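Long-range contact in fructosyl amine: oxygen oxidoreductase (Aspergillus fumigatus, PDB 3DJE), which oxidatively deglycates fructosyl amines, the Amadori products of sugars and amines, using FAD as cofactor and oxygen as electron acceptor: residues N52-S56 with G366-L370. Numbering follows the deposited sequence. Where two conformers were deposited one is given.
With FAD (flavin-adenine dinucleotide), chain C; FSA (1-S-(carboxymethyl)-1-thio-beta-D-fructopyranose), chain D.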
loop_
_atom_site.group_PDB
_atom_site.type_symbol
_atom_site.label_atom_id
_atom_site.label_comp_id
_atom_site.label_asym_id
_atom_site.label_seq_id
_atom_site.Cartn_x
_atom_site.Cartn_y
_atom_site.Cartn_z
ATOM N N ASN A 52 7.494 1.136 -8.003
ATOM C CA ASN A 52 8.133 1.742 -6.846
ATOM C C ASN A 52 7.145 2.136 -5.786
ATOM O O ASN A 52 5.995 2.495 -6.072
ATOM C CB ASN A 52 8.994 2.947 -7.230
ATOM C CG ASN A 52 8.356 3.791 -8.319
ATOM O OD1 ASN A 52 7.148 4.049 -8.299
ATOM N ND2 ASN A 52 9.166 4.214 -9.284
ATOM N N LYS A 53 7.626 2.044 -4.558
ATOM C CA LYS A 53 6.905 2.514 -3.375
ATOM C C LYS A 53 7.888 3.254 -2.479
ATOM O O LYS A 53 9.086 2.927 -2.437
ATOM C CB LYS A 53 6.286 1.349 -2.584
ATOM C CG LYS A 53 5.203 0.541 -3.321
ATOM C CD LYS A 53 3.893 1.294 -3.499
ATOM C CE LYS A 53 2.827 0.299 -3.917
ATOM N NZ LYS A 53 1.552 0.922 -4.380
ATOM N N VAL A 54 7.376 4.226 -1.731
ATOM C CA VAL A 54 8.218 4.963 -0.790
ATOM C C VAL A 54 8.491 4.101 0.449
ATOM O O VAL A 54 7.571 3.496 1.013
ATOM C CB VAL A 54 7.548 6.274 -0.327
ATOM C CG1 VAL A 54 8.514 7.068 0.548
ATOM C CG2 VAL A 54 7.140 7.123 -1.507
ATOM N N ILE A 55 9.749 4.090 0.879
ATOM C CA ILE A 55 10.153 3.462 2.134
ATOM C C ILE A 55 10.709 4.561 3.045
ATOM O O ILE A 55 11.760 5.138 2.761
ATOM C CB ILE A 55 11.237 2.374 1.902
ATOM C CG1 ILE A 55 10.812 1.394 0.791
ATOM C CG2 ILE A 55 11.613 1.692 3.236
ATOM C CD1 ILE A 55 9.520 0.635 1.059
ATOM N N SER A 56 9.979 4.852 4.112
ATOM C CA SER A 56 10.369 5.899 5.060
ATOM C C SER A 56 9.734 5.661 6.423
ATOM O O SER A 56 8.780 4.897 6.541
ATOM C CB SER A 56 9.953 7.270 4.538
ATOM O OG SER A 56 8.631 7.568 4.945
ATOM N N GLY A 366 0.853 0.320 3.739
ATOM C CA GLY A 366 1.351 -0.977 4.168
ATOM C C GLY A 366 2.466 -1.605 3.349
ATOM O O GLY A 366 2.977 -2.660 3.746
ATOM N N PHE A 367 2.852 -1.025 2.208
ATOM C CA PHE A 367 3.809 -1.762 1.391
ATOM C C PHE A 367 5.153 -1.923 2.079
ATOM O O PHE A 367 5.780 -2.994 2.011
ATOM C CB PHE A 367 4.051 -1.221 -0.015
ATOM C CG PHE A 367 4.972 -2.129 -0.796
ATOM C CD1 PHE A 367 4.472 -3.305 -1.360
ATOM C CD2 PHE A 367 6.345 -1.901 -0.820
ATOM C CE1 PHE A 367 5.335 -4.224 -2.009
ATOM C CE2 PHE A 367 7.211 -2.803 -1.472
ATOM C CZ PHE A 367 6.702 -3.967 -2.051
ATOM N N LYS A 368 5.585 -0.850 2.716
ATOM C CA LYS A 368 6.927 -0.827 3.293
ATOM C C LYS A 368 7.141 -1.938 4.320
ATOM O O LYS A 368 8.287 -2.253 4.632
ATOM C CB LYS A 368 7.249 0.546 3.885
ATOM C CG LYS A 368 6.396 0.935 5.062
ATOM C CD LYS A 368 6.661 2.398 5.485
ATOM C CE LYS A 368 6.030 3.429 4.554
ATOM N NZ LYS A 368 4.526 3.387 4.557
ATOM N N TYR A 369 6.051 -2.522 4.839
ATOM C CA TYR A 369 6.139 -3.631 5.814
ATOM C C TYR A 369 6.252 -5.022 5.188
ATOM O O TYR A 369 6.249 -6.044 5.902
ATOM C CB TYR A 369 4.952 -3.571 6.793
ATOM C CG TYR A 369 4.836 -2.218 7.444
ATOM C CD1 TYR A 369 5.505 -1.935 8.637
ATOM C CD2 TYR A 369 4.084 -1.206 6.850
ATOM C CE1 TYR A 369 5.418 -0.682 9.225
ATOM C CE2 TYR A 369 3.990 0.037 7.429
ATOM C CZ TYR A 369 4.653 0.303 8.599
ATOM O OH TYR A 369 4.541 1.566 9.143
ATOM N N LEU A 370 6.387 -5.081 3.867
ATOM C CA LEU A 370 6.540 -6.373 3.196
ATOM C C LEU A 370 7.568 -7.307 3.866
ATOM O O LEU A 370 7.291 -8.498 4.050
ATOM C CB LEU A 370 6.881 -6.185 1.713
ATOM C CG LEU A 370 7.162 -7.477 0.924
ATOM C CD1 LEU A 370 5.958 -8.422 0.891
ATOM C CD2 LEU A 370 7.653 -7.195 -0.500
HETATM P PA FAD C . -2.869 -6.158 -1.718
HETATM O O1A FAD C . -1.413 -6.180 -1.897
HETATM O O2A FAD C . -3.686 -5.279 -2.609
HETATM O O5B FAD C . -3.306 -7.674 -1.834
HETATM C C5B FAD C . -4.674 -8.091 -1.837
HETATM C C4B FAD C . -4.722 -9.441 -2.565
HETATM O O4B FAD C . -6.064 -9.905 -2.329
HETATM C C3B FAD C . -4.589 -9.181 -4.083
HETATM O O3B FAD C . -3.454 -9.873 -4.630
HETATM C C2B FAD C . -5.917 -9.741 -4.618
HETATM O O2B FAD C . -5.755 -10.439 -5.892
HETATM C C1B FAD C . -6.372 -10.667 -3.456
HETATM N N9A FAD C . -7.814 -10.998 -3.668
HETATM C C8A FAD C . -8.811 -10.191 -4.088
HETATM N N7A FAD C . -9.943 -10.916 -4.198
HETATM C C5A FAD C . -9.655 -12.178 -3.848
HETATM C C6A FAD C . -10.400 -13.360 -3.782
HETATM N N6A FAD C . -11.709 -13.360 -4.128
HETATM N N1A FAD C . -9.788 -14.491 -3.379
HETATM C C2A FAD C . -8.492 -14.502 -3.045
HETATM N N3A FAD C . -7.749 -13.391 -3.102
HETATM C C4A FAD C . -8.314 -12.227 -3.500
HETATM N N1 FAD C . 2.588 1.858 0.827
HETATM C C2 FAD C . 3.885 2.171 1.229
HETATM O O2 FAD C . 4.400 1.641 2.216
HETATM N N3 FAD C . 4.609 3.112 0.496
HETATM C C4 FAD C . 4.067 3.753 -0.614
HETATM O O4 FAD C . 4.740 4.579 -1.242
HETATM C C4X FAD C . 2.753 3.442 -0.995
HETATM N N5 FAD C . 2.173 4.076 -2.092
HETATM C C5X FAD C . 0.941 3.633 -2.565
HETATM C C6 FAD C . 0.477 4.131 -3.779
HETATM C C7 FAD C . -0.727 3.677 -4.305
HETATM C C7M FAD C . -1.200 4.280 -5.635
HETATM C C8 FAD C . -1.461 2.701 -3.634
HETATM C C8M FAD C . -2.760 2.143 -4.262
HETATM C C9 FAD C . -0.979 2.190 -2.420
HETATM C C9A FAD C . 0.232 2.645 -1.885
HETATM N N10 FAD C . 0.735 2.161 -0.661
HETATM C C10 FAD C . 2.031 2.496 -0.270
HETATM C "C1'" FAD C . -0.085 1.293 0.195
HETATM C "C2'" FAD C . 0.264 -0.173 -0.064
HETATM O "O2'" FAD C . 0.417 -0.397 -1.483
HETATM C "C3'" FAD C . -0.843 -1.059 0.500
HETATM O "O3'" FAD C . -1.162 -0.621 1.838
HETATM C "C4'" FAD C . -0.423 -2.530 0.582
HETATM O "O4'" FAD C . 0.214 -2.967 -0.618
HETATM C "C5'" FAD C . -1.670 -3.387 0.829
HETATM O "O5'" FAD C . -1.288 -4.766 0.965
HETATM P P FAD C . -2.411 -5.895 1.153
HETATM O O1P FAD C . -3.298 -5.513 2.292
HETATM O O2P FAD C . -1.686 -7.181 1.165
HETATM O O3P FAD C . -3.285 -5.833 -0.196
HETATM O OAB FSA D . 3.637 5.370 3.189
HETATM C CAL FSA D . 4.234 6.201 2.472
HETATM O OAA FSA D . 5.342 6.695 2.805
HETATM C CAH FSA D . 3.631 6.676 1.165
HETATM S SAK FSA D . 2.005 6.044 0.903
HETATM C C1 FSA D . 1.728 6.913 -0.616
HETATM C C2 FSA D . 0.226 7.042 -0.910
HETATM O O2 FSA D . 0.028 7.311 -2.308
HETATM C C3 FSA D . -0.403 8.172 -0.088
HETATM O O3 FSA D . 0.136 9.439 -0.495
HETATM C C4 FSA D . -1.933 8.163 -0.173
HETATM O O4 FSA D . -2.472 9.113 0.761
HETATM C C5 FSA D . -2.513 6.783 0.151
HETATM O O5 FSA D . -2.361 6.473 1.538
HETATM C C6 FSA D . -1.831 5.731 -0.712
HETATM O O6 FSA D . -0.407 5.803 -0.521
#
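Ile55, on the edge strand 53-55, comes within 5.5 Å (CA to CA) of Lys368 in the 3-10 turn 367-369, yet no hydrogen bond joins the two segments: Lys53 and Ile55 bond to strand 156-158, and Val54 turns its N and O to the flavin. The direct contact is largely apolar. Ile55 CD1 rests on Lys368 CB at 3.6 Å, the two side chains running past each other in opposite senses, while Lys53 crosses Phe367 at about a right angle, its CG 3.7 Å from Phe367 CD2. The methylenes of Lys368 also pass a carbonyl oxygen, CD lying 3.4 Å from Ser56 O. Trp81 of helix 64-83 packs on both Ile55 and Phe367.

The strand reads the pyrimidine like a base-pairing partner: Val54 N donates to FAD O4 (2.7 Å), and FAD N3 donates back to Val54 O almost straight, at 167°. From the other segment, Phe367 N reaches FAD N1 and Lys368 N reaches FAD O2 (2.8 Å). Lys368, with chi3 76° and chi4 65°, curls back so that its NZ also binds O2, as well as the FSA carboxylate at OAB (2.6 Å) and Arg365 O. Two donors thus grip O2, and the Lys368 ammonium, together with the Phe367 and Lys368 amides, may favour negative charge at N1 and O2 in reduced flavin.

Lys53 bends at chi2 to run along the isoalloxazine face opposite FSA, placing a probably positive charge there, with NZ 3.3 Å from FAD C5X; Ala47 O and Asp50 hold this end, which also makes a weak bond to FAD O2'. Strand and turn together grip the pyrimidine edge of a flavin carrying FSA on one face, a pocket consistent with the MSOX/MTOX family.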